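Local coordinates for AvrRxo1-ORF1 (Xanthomonas oryzae pv. oryzicola, PDB 4Z8T), which is a type III effector with a polynucleotide kinase domain, probably phosphorylating a small-molecule or nucleotide substrate, and is bound by its partner AvrRxo1-ORF2, at residues D184-V196 with Y210-R224. Sequence-based numbering, arbitrary orientation.
With SO4 (sulfate ion), chain F.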
ATOM      1  N   ASP A 184     -15.863  -9.984  13.716  1.00 15.25           N
ATOM      2  CA  ASP A 184     -14.873  -8.926  13.584  1.00 14.66           C
ATOM      3  C   ASP A 184     -15.119  -8.316  12.206  1.00 15.27           C
ATOM      4  O   ASP A 184     -15.135  -9.024  11.204  1.00 17.07           O
ATOM      5  CB  ASP A 184     -13.493  -9.580  13.668  1.00 16.26           C
ATOM      6  CG  ASP A 184     -12.362  -8.588  13.779  1.00 16.48           C
ATOM      7  OD1 ASP A 184     -12.612  -7.364  13.845  1.00 17.19           O
ATOM      8  OD2 ASP A 184     -11.202  -9.050  13.799  1.00 17.68           O
ATOM      9  N   ILE A 185     -15.359  -7.007  12.172  1.00 15.14           N
ATOM     10  CA  ILE A 185     -15.851  -6.347  10.967  1.00 14.95           C
ATOM     11  C   ILE A 185     -14.883  -5.244  10.573  1.00 14.41           C
ATOM     12  O   ILE A 185     -14.577  -4.358  11.375  1.00 17.58           O
ATOM     13  CB  ILE A 185     -17.247  -5.726  11.220  1.00 15.70           C
ATOM     14  CG1 ILE A 185     -18.265  -6.822  11.607  1.00 19.14           C
ATOM     15  CG2 ILE A 185     -17.724  -5.011   9.953  1.00 19.50           C
ATOM     16  CD1 ILE A 185     -18.638  -6.853  13.085  1.00 19.51           C
ATOM     17  N   ASP A 186     -14.388  -5.312   9.340  1.00 14.38           N
ATOM     18  CA  ASP A 186     -13.408  -4.346   8.846  1.00 13.90           C
ATOM     19  C   ASP A 186     -13.918  -3.590   7.631  1.00 15.10           C
ATOM     20  O   ASP A 186     -14.606  -4.162   6.779  1.00 15.26           O
ATOM     21  CB  ASP A 186     -12.124  -5.055   8.423  1.00 14.68           C
ATOM     22  CG  ASP A 186     -11.043  -4.083   8.029  1.00 14.85           C
ATOM     23  OD1 ASP A 186     -10.304  -3.641   8.940  1.00 16.48           O
ATOM     24  OD2 ASP A 186     -10.933  -3.728   6.830  1.00 16.55           O
ATOM     25  N   ALA A 187     -13.568  -2.308   7.562  1.00 14.50           N
ATOM     26  CA  ALA A 187     -13.733  -1.522   6.346  1.00 14.51           C
ATOM     27  C   ALA A 187     -12.519  -0.623   6.195  1.00 15.60           C
ATOM     28  O   ALA A 187     -11.854  -0.301   7.179  1.00 15.89           O
ATOM     29  CB  ALA A 187     -15.002  -0.685   6.425  1.00 17.52           C
ATOM     30  N   PRO A 188     -12.227  -0.200   4.962  1.00 15.81           N
ATOM     31  CA  PRO A 188     -11.137   0.754   4.755  1.00 18.05           C
ATOM     32  C   PRO A 188     -11.381   2.012   5.574  1.00 16.36           C
ATOM     33  O   PRO A 188     -12.541   2.356   5.834  1.00 16.42           O
ATOM     34  CB  PRO A 188     -11.238   1.078   3.258  1.00 21.04           C
ATOM     35  CG  PRO A 188     -11.884  -0.117   2.654  1.00 22.84           C
ATOM     36  CD  PRO A 188     -12.817  -0.674   3.696  1.00 16.98           C
ATOM     37  N   LEU A 189     -10.306   2.679   5.975  1.00 16.03           N
ATOM     38  CA  LEU A 189     -10.424   3.865   6.812  1.00 14.23           C
ATOM     39  C   LEU A 189     -11.332   4.907   6.190  1.00 15.11           C
ATOM     40  O   LEU A 189     -12.145   5.506   6.880  1.00 15.16           O
ATOM     41  CB  LEU A 189      -9.047   4.458   7.084  1.00 15.02           C
ATOM     42  CG  LEU A 189      -8.977   5.771   7.868  1.00 16.67           C
ATOM     43  CD1 LEU A 189      -9.716   5.687   9.191  1.00 16.59           C
ATOM     44  CD2 LEU A 189      -7.510   6.115   8.117  1.00 20.30           C
ATOM     45  N   GLU A 190     -11.184   5.128   4.890  1.00 18.20           N
ATOM     46  CA  GLU A 190     -12.030   6.108   4.224  1.00 17.98           C
ATOM     47  C   GLU A 190     -13.514   5.761   4.335  1.00 17.04           C
ATOM     48  O   GLU A 190     -14.374   6.658   4.414  1.00 17.33           O
ATOM     49  CB  GLU A 190     -11.606   6.245   2.758  1.00 21.02           C
ATOM     50  CG  GLU A 190     -11.820   7.612   2.184  1.00 29.91           C
ATOM     51  CD  GLU A 190     -11.022   7.824   0.908  1.00 32.66           C
ATOM     52  OE1 GLU A 190     -10.852   6.847   0.145  1.00 33.54           O
ATOM     53  OE2 GLU A 190     -10.552   8.963   0.682  1.00 34.35           O
ATOM     54  N   ASN A 191     -13.835   4.468   4.353  1.00 17.46           N
ATOM     55  CA  ASN A 191     -15.233   4.069   4.488  1.00 17.87           C
ATOM     56  C   ASN A 191     -15.762   4.464   5.852  1.00 15.65           C
ATOM     57  O   ASN A 191     -16.907   4.867   5.989  1.00 16.89           O
ATOM     58  CB  ASN A 191     -15.421   2.559   4.284  1.00 17.95           C
ATOM     59  CG  ASN A 191     -15.427   2.167   2.824  1.00 20.55           C
ATOM     60  OD1 ASN A 191     -14.887   2.890   1.974  1.00 26.30           O
ATOM     61  ND2 ASN A 191     -16.050   1.026   2.515  1.00 19.97           N
ATOM     62  N   SER A 192     -14.928   4.320   6.876  1.00 14.39           N
ATOM     63  CA  SER A 192     -15.335   4.737   8.208  1.00 15.67           C
ATOM     64  C   SER A 192     -15.501   6.238   8.287  1.00 13.33           C
ATOM     65  O   SER A 192     -16.404   6.715   8.956  1.00 16.22           O
ATOM     66  CB  SER A 192     -14.330   4.278   9.272  1.00 15.09           C
ATOM     67  OG  SER A 192     -14.444   2.874   9.485  1.00 15.61           O
ATOM     68  N   LEU A 193     -14.631   6.983   7.605  1.00 13.96           N
ATOM     69  CA  LEU A 193     -14.716   8.439   7.643  1.00 14.64           C
ATOM     70  C   LEU A 193     -16.022   8.907   7.008  1.00 15.53           C
ATOM     71  O   LEU A 193     -16.741   9.738   7.581  1.00 16.81           O
ATOM     72  CB  LEU A 193     -13.505   9.076   6.942  1.00 14.21           C
ATOM     73  CG  LEU A 193     -12.127   8.762   7.553  1.00 15.65           C
ATOM     74  CD1 LEU A 193     -10.988   9.299   6.661  1.00 17.74           C
ATOM     75  CD2 LEU A 193     -11.981   9.331   8.954  1.00 18.06           C
ATOM     76  N   VAL A 194     -16.358   8.357   5.845  1.00 16.12           N
ATOM     77  CA  VAL A 194     -17.615   8.794   5.224  1.00 17.04           C
ATOM     78  C   VAL A 194     -18.814   8.251   5.997  1.00 18.88           C
ATOM     79  O   VAL A 194     -19.860   8.891   6.062  1.00 19.04           O
ATOM     80  CB  VAL A 194     -17.694   8.500   3.718  1.00 23.91           C
ATOM     81  CG1 VAL A 194     -17.940   7.056   3.475  1.00 20.83           C
ATOM     82  CG2 VAL A 194     -18.799   9.348   3.073  1.00 25.85           C
ATOM     83  N   GLY A 195     -18.646   7.090   6.625  1.00 17.32           N
ATOM     84  CA  GLY A 195     -19.675   6.552   7.495  1.00 17.80           C
ATOM     85  C   GLY A 195     -20.006   7.486   8.652  1.00 17.86           C
ATOM     86  O   GLY A 195     -21.167   7.657   9.018  1.00 18.54           O
ATOM     87  N   VAL A 196     -18.977   8.085   9.240  1.00 16.92           N
ATOM     88  CA  VAL A 196     -19.168   9.023  10.334  1.00 14.16           C
ATOM     89  C   VAL A 196     -19.871  10.295   9.839  1.00 15.95           C
ATOM     90  O   VAL A 196     -20.790  10.795  10.490  1.00 18.32           O
ATOM     91  CB  VAL A 196     -17.842   9.358  11.014  1.00 14.89           C
ATOM     92  CG1 VAL A 196     -18.020  10.534  11.981  1.00 16.75           C
ATOM     93  CG2 VAL A 196     -17.350   8.131  11.784  1.00 17.18           C
ATOM     94  N   TYR A 210     -11.544  12.911  13.670  1.00 18.62           N
ATOM     95  CA  TYR A 210     -10.628  12.095  12.889  1.00 19.04           C
ATOM     96  C   TYR A 210      -9.674  11.195  13.700  1.00 17.64           C
ATOM     97  O   TYR A 210      -9.534  10.016  13.365  1.00 16.56           O
ATOM     98  CB  TYR A 210      -9.828  12.967  11.901  1.00 20.34           C
ATOM     99  CG  TYR A 210      -8.992  12.160  10.930  1.00 18.19           C
ATOM    100  CD1 TYR A 210      -7.727  11.715  11.276  1.00 20.38           C
ATOM    101  CD2 TYR A 210      -9.468  11.858   9.665  1.00 19.83           C
ATOM    102  CE1 TYR A 210      -6.969  10.968  10.411  1.00 18.80           C
ATOM    103  CE2 TYR A 210      -8.704  11.111   8.780  1.00 21.34           C
ATOM    104  CZ  TYR A 210      -7.459  10.674   9.165  1.00 20.55           C
ATOM    105  OH  TYR A 210      -6.683   9.933   8.300  1.00 24.54           O
ATOM    106  N   PRO A 211      -8.973  11.743  14.714  1.00 18.54           N
ATOM    107  CA  PRO A 211      -7.991  10.891  15.394  1.00 17.81           C
ATOM    108  C   PRO A 211      -8.593   9.621  16.009  1.00 17.89           C
ATOM    109  O   PRO A 211      -7.920   8.585  16.076  1.00 17.35           O
ATOM    110  CB  PRO A 211      -7.443  11.799  16.501  1.00 22.23           C
ATOM    111  CG  PRO A 211      -7.635  13.183  15.967  1.00 23.74           C
ATOM    112  CD  PRO A 211      -8.961  13.119  15.253  1.00 20.52           C
ATOM    113  N   VAL A 212      -9.838   9.697  16.459  1.00 16.32           N
ATOM    114  CA  VAL A 212     -10.511   8.526  17.014  1.00 14.24           C
ATOM    115  C   VAL A 212     -10.678   7.437  15.957  1.00 15.43           C
ATOM    116  O   VAL A 212     -10.443   6.254  16.209  1.00 16.67           O
ATOM    117  CB  VAL A 212     -11.883   8.928  17.579  1.00 16.01           C
ATOM    118  CG1 VAL A 212     -12.720   7.697  17.974  1.00 17.68           C
ATOM    119  CG2 VAL A 212     -11.693   9.864  18.785  1.00 18.11           C
ATOM    120  N   VAL A 213     -11.103   7.838  14.768  1.00 15.77           N
ATOM    121  CA  VAL A 213     -11.355   6.873  13.701  1.00 14.39           C
ATOM    122  C   VAL A 213     -10.051   6.296  13.145  1.00 15.27           C
ATOM    123  O   VAL A 213      -9.940   5.087  12.894  1.00 14.99           O
ATOM    124  CB  VAL A 213     -12.203   7.524  12.590  1.00 15.67           C
ATOM    125  CG1 VAL A 213     -12.586   6.489  11.531  1.00 16.71           C
ATOM    126  CG2 VAL A 213     -13.459   8.142  13.207  1.00 16.46           C
ATOM    127  N   SER A 214      -9.039   7.139  12.984  1.00 15.65           N
ATOM    128  CA  SER A 214      -7.751   6.669  12.467  1.00 15.03           C
ATOM    129  C   SER A 214      -6.998   5.805  13.467  1.00 14.83           C
ATOM    130  O   SER A 214      -6.519   4.721  13.126  1.00 15.01           O
ATOM    131  CB  SER A 214      -6.892   7.851  12.010  1.00 18.52           C
ATOM    132  OG  SER A 214      -5.712   7.379  11.372  1.00 20.89           O
ATOM    133  N   SER A 215      -6.911   6.256  14.710  1.00 15.68           N
ATOM    134  CA  SER A 215      -6.217   5.452  15.701  1.00 16.24           C
ATOM    135  C   SER A 215      -6.972   4.159  15.970  1.00 16.68           C
ATOM    136  O   SER A 215      -6.366   3.110  16.209  1.00 16.30           O
ATOM    137  CB  SER A 215      -5.987   6.244  16.989  1.00 19.23           C
ATOM    138  OG  SER A 215      -4.898   7.135  16.790  1.00 22.43           O
ATOM    139  N   GLY A 216      -8.297   4.213  15.871  1.00 17.32           N
ATOM    140  CA  GLY A 216      -9.097   3.005  16.006  1.00 18.06           C
ATOM    141  C   GLY A 216      -8.816   2.010  14.896  1.00 16.31           C
ATOM    142  O   GLY A 216      -8.775   0.800  15.128  1.00 16.61           O
ATOM    143  N   PHE A 217      -8.646   2.528  13.683  1.00 15.11           N
ATOM    144  CA  PHE A 217      -8.349   1.713  12.513  1.00 14.92           C
ATOM    145  C   PHE A 217      -7.008   1.028  12.674  1.00 16.28           C
ATOM    146  O   PHE A 217      -6.878  -0.176  12.447  1.00 15.80           O
ATOM    147  CB  PHE A 217      -8.333   2.622  11.287  1.00 16.37           C
ATOM    148  CG  PHE A 217      -7.846   1.968  10.026  1.00 15.83           C
ATOM    149  CD1 PHE A 217      -8.715   1.258   9.221  1.00 17.26           C
ATOM    150  CD2 PHE A 217      -6.530   2.145   9.596  1.00 19.33           C
ATOM    151  CE1 PHE A 217      -8.271   0.686   8.045  1.00 16.79           C
ATOM    152  CE2 PHE A 217      -6.090   1.574   8.415  1.00 17.76           C
ATOM    153  CZ  PHE A 217      -6.966   0.841   7.645  1.00 16.77           C
ATOM    154  N   VAL A 218      -6.004   1.805  13.058  1.00 16.64           N
ATOM    155  CA  VAL A 218      -4.680   1.251  13.264  1.00 15.90           C
ATOM    156  C   VAL A 218      -4.698   0.149  14.324  1.00 16.46           C
ATOM    157  O   VAL A 218      -4.165  -0.946  14.109  1.00 17.31           O
ATOM    158  CB  VAL A 218      -3.674   2.345  13.651  1.00 16.95           C
ATOM    159  CG1 VAL A 218      -2.365   1.712  14.100  1.00 19.51           C
ATOM    160  CG2 VAL A 218      -3.451   3.283  12.470  1.00 16.94           C
ATOM    161  N   ALA A 219      -5.356   0.422  15.446  1.00 16.35           N
ATOM    162  CA  ALA A 219      -5.416  -0.529  16.550  1.00 18.09           C
ATOM    163  C   ALA A 219      -6.160  -1.804  16.169  1.00 17.75           C
ATOM    164  O   ALA A 219      -5.709  -2.910  16.476  1.00 19.68           O
ATOM    165  CB  ALA A 219      -6.054   0.101  17.746  1.00 16.78           C
ATOM    166  N   VAL A 220      -7.305  -1.660  15.508  1.00 15.52           N
ATOM    167  CA  VAL A 220      -8.104  -2.836  15.194  1.00 16.13           C
ATOM    168  C   VAL A 220      -7.391  -3.750  14.200  1.00 16.61           C
ATOM    169  O   VAL A 220      -7.438  -4.973  14.327  1.00 16.80           O
ATOM    170  CB  VAL A 220      -9.544  -2.463  14.726  1.00 18.07           C
ATOM    171  CG1 VAL A 220      -9.553  -2.036  13.290  1.00 20.98           C
ATOM    172  CG2 VAL A 220     -10.497  -3.639  14.952  1.00 21.67           C
ATOM    173  N   ARG A 221      -6.687  -3.166  13.239  1.00 16.15           N
ATOM    174  CA  ARG A 221      -5.970  -3.973  12.281  1.00 15.68           C
ATOM    175  C   ARG A 221      -4.712  -4.598  12.886  1.00 17.43           C
ATOM    176  O   ARG A 221      -4.446  -5.774  12.672  1.00 17.21           O
ATOM    177  CB  ARG A 221      -5.644  -3.154  11.027  1.00 18.28           C
ATOM    178  CG  ARG A 221      -6.891  -2.913  10.189  1.00 19.48           C
ATOM    179  CD  ARG A 221      -6.536  -2.867   8.761  1.00 18.69           C
ATOM    180  NE  ARG A 221      -7.704  -2.736   7.884  1.00 15.56           N
ATOM    181  CZ  ARG A 221      -7.614  -2.371   6.618  1.00 16.73           C
ATOM    182  NH1 ARG A 221      -6.421  -2.116   6.089  1.00 19.72           N
ATOM    183  NH2 ARG A 221      -8.715  -2.257   5.889  1.00 17.28           N
ATOM    184  N   SER A 222      -3.953  -3.809  13.639  1.00 16.63           N
ATOM    185  CA  SER A 222      -2.671  -4.286  14.174  1.00 18.16           C
ATOM    186  C   SER A 222      -2.821  -5.452  15.146  1.00 20.24           C
ATOM    187  O   SER A 222      -1.919  -6.295  15.269  1.00 19.82           O
ATOM    188  CB  SER A 222      -1.904  -3.146  14.858  1.00 21.25           C
ATOM    189  OG  SER A 222      -1.526  -2.165  13.904  1.00 26.10           O
ATOM    190  N   ASN A 223      -3.952  -5.499  15.843  1.00 16.88           N
ATOM    191  CA  ASN A 223      -4.180  -6.527  16.849  1.00 16.85           C
ATOM    192  C   ASN A 223      -5.126  -7.633  16.419  1.00 16.37           C
ATOM    193  O   ASN A 223      -5.460  -8.505  17.210  1.00 16.92           O
ATOM    194  CB  ASN A 223      -4.677  -5.887  18.140  1.00 20.16           C
ATOM    195  CG  ASN A 223      -3.616  -5.050  18.792  1.00 28.14           C
ATOM    196  OD1 ASN A 223      -2.591  -5.580  19.229  1.00 31.93           O
ATOM    197  ND2 ASN A 223      -3.838  -3.744  18.865  1.00 23.46           N
ATOM    198  N   ARG A 224      -5.539  -7.611  15.156  1.00 15.51           N
ATOM    199  CA  ARG A 224      -6.498  -8.583  14.648  1.00 14.94           C
ATOM    200  C   ARG A 224      -6.009 -10.032  14.717  1.00 15.45           C
ATOM    201  O   ARG A 224      -6.756 -10.926  15.121  1.00 16.17           O
ATOM    202  CB  ARG A 224      -6.856  -8.205  13.203  1.00 14.67           C
ATOM    203  CG  ARG A 224      -7.834  -9.137  12.513  1.00 15.41           C
ATOM    204  CD  ARG A 224      -8.525  -8.373  11.410  1.00 14.64           C
ATOM    205  NE  ARG A 224      -9.649  -7.586  11.924  1.00 14.88           N
ATOM    206  CZ  ARG A 224     -10.023  -6.392  11.461  1.00 15.64           C
ATOM    207  NH1 ARG A 224      -9.339  -5.812  10.490  1.00 15.73           N
ATOM    208  NH2 ARG A 224     -11.094  -5.788  11.982  1.00 16.16           N
TER
HETATM  209  S   SO4 F 504      -7.685  -0.780   2.733  1.00 43.96           S
HETATM  210  O1  SO4 F 504      -7.908  -0.433   1.331  1.00 42.35           O
HETATM  211  O2  SO4 F 504      -6.408  -1.462   2.897  1.00 38.88           O
HETATM  212  O3  SO4 F 504      -8.753  -1.659   3.191  1.00 36.75           O
HETATM  213  O4  SO4 F 504      -7.678   0.439   3.544  1.00 45.57           O
HETATM  214  O   HOH W   1     -12.558  -2.882  12.041  1.00 16.93           O
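Helices 189-196 and 210-222 pack in a roughly antiparallel sense, their axes 10.0 Å apart at closest approach and 147° between directions, with L189 opposite F217 and L193 opposite V213. The helical half is largely apolar and interlocked knobs-into-holes: L189 sits among Y210, V213, S214 and F217, and V213 among L189, S192, L193 and V196. L189 CB lies over the centre of the F217 ring, 3.9 Å from its centroid, a CH-pi contact, while A187 O comes to the ring edge. Both methyls of L193 meet the CD2-CE2 bond of Y210 obliquely, CD1 lying 3.6 Å from CE2. L326 and W322 of helix 322-331 pack against this layer.

Where strand 179-185 gives way to the loop, charge takes over. R224 grips D184 side-on, NE to OD2 at 2.8 Å and NH2 to OD1 at 2.9 Å, both carboxylate oxygens being met from above their plane. Its chain, bent at chi3 (-83°), turns NH1 to D186 OD1 (2.8 Å). The same oxygen accepts R221 NE from the same face, and D186 OD2 offers its syn lone pair to R221 NH2. F217 CZ lies against one face of the R221 guanidinium. D184 OD2 also pairs with R71.

Two acids thus hold two arginines in a buried network. D186, the F217 ring and S275 O set the rotation of the R221 guanidinium, whose NH2 bonds sulfate O3 at 2.8 Å while NH1 reaches O2 at a longer 3.3 Å. The ion probably comes from the crystallisation liquor, but in this P-loop-type kinase fold its place is consistent with an anion site.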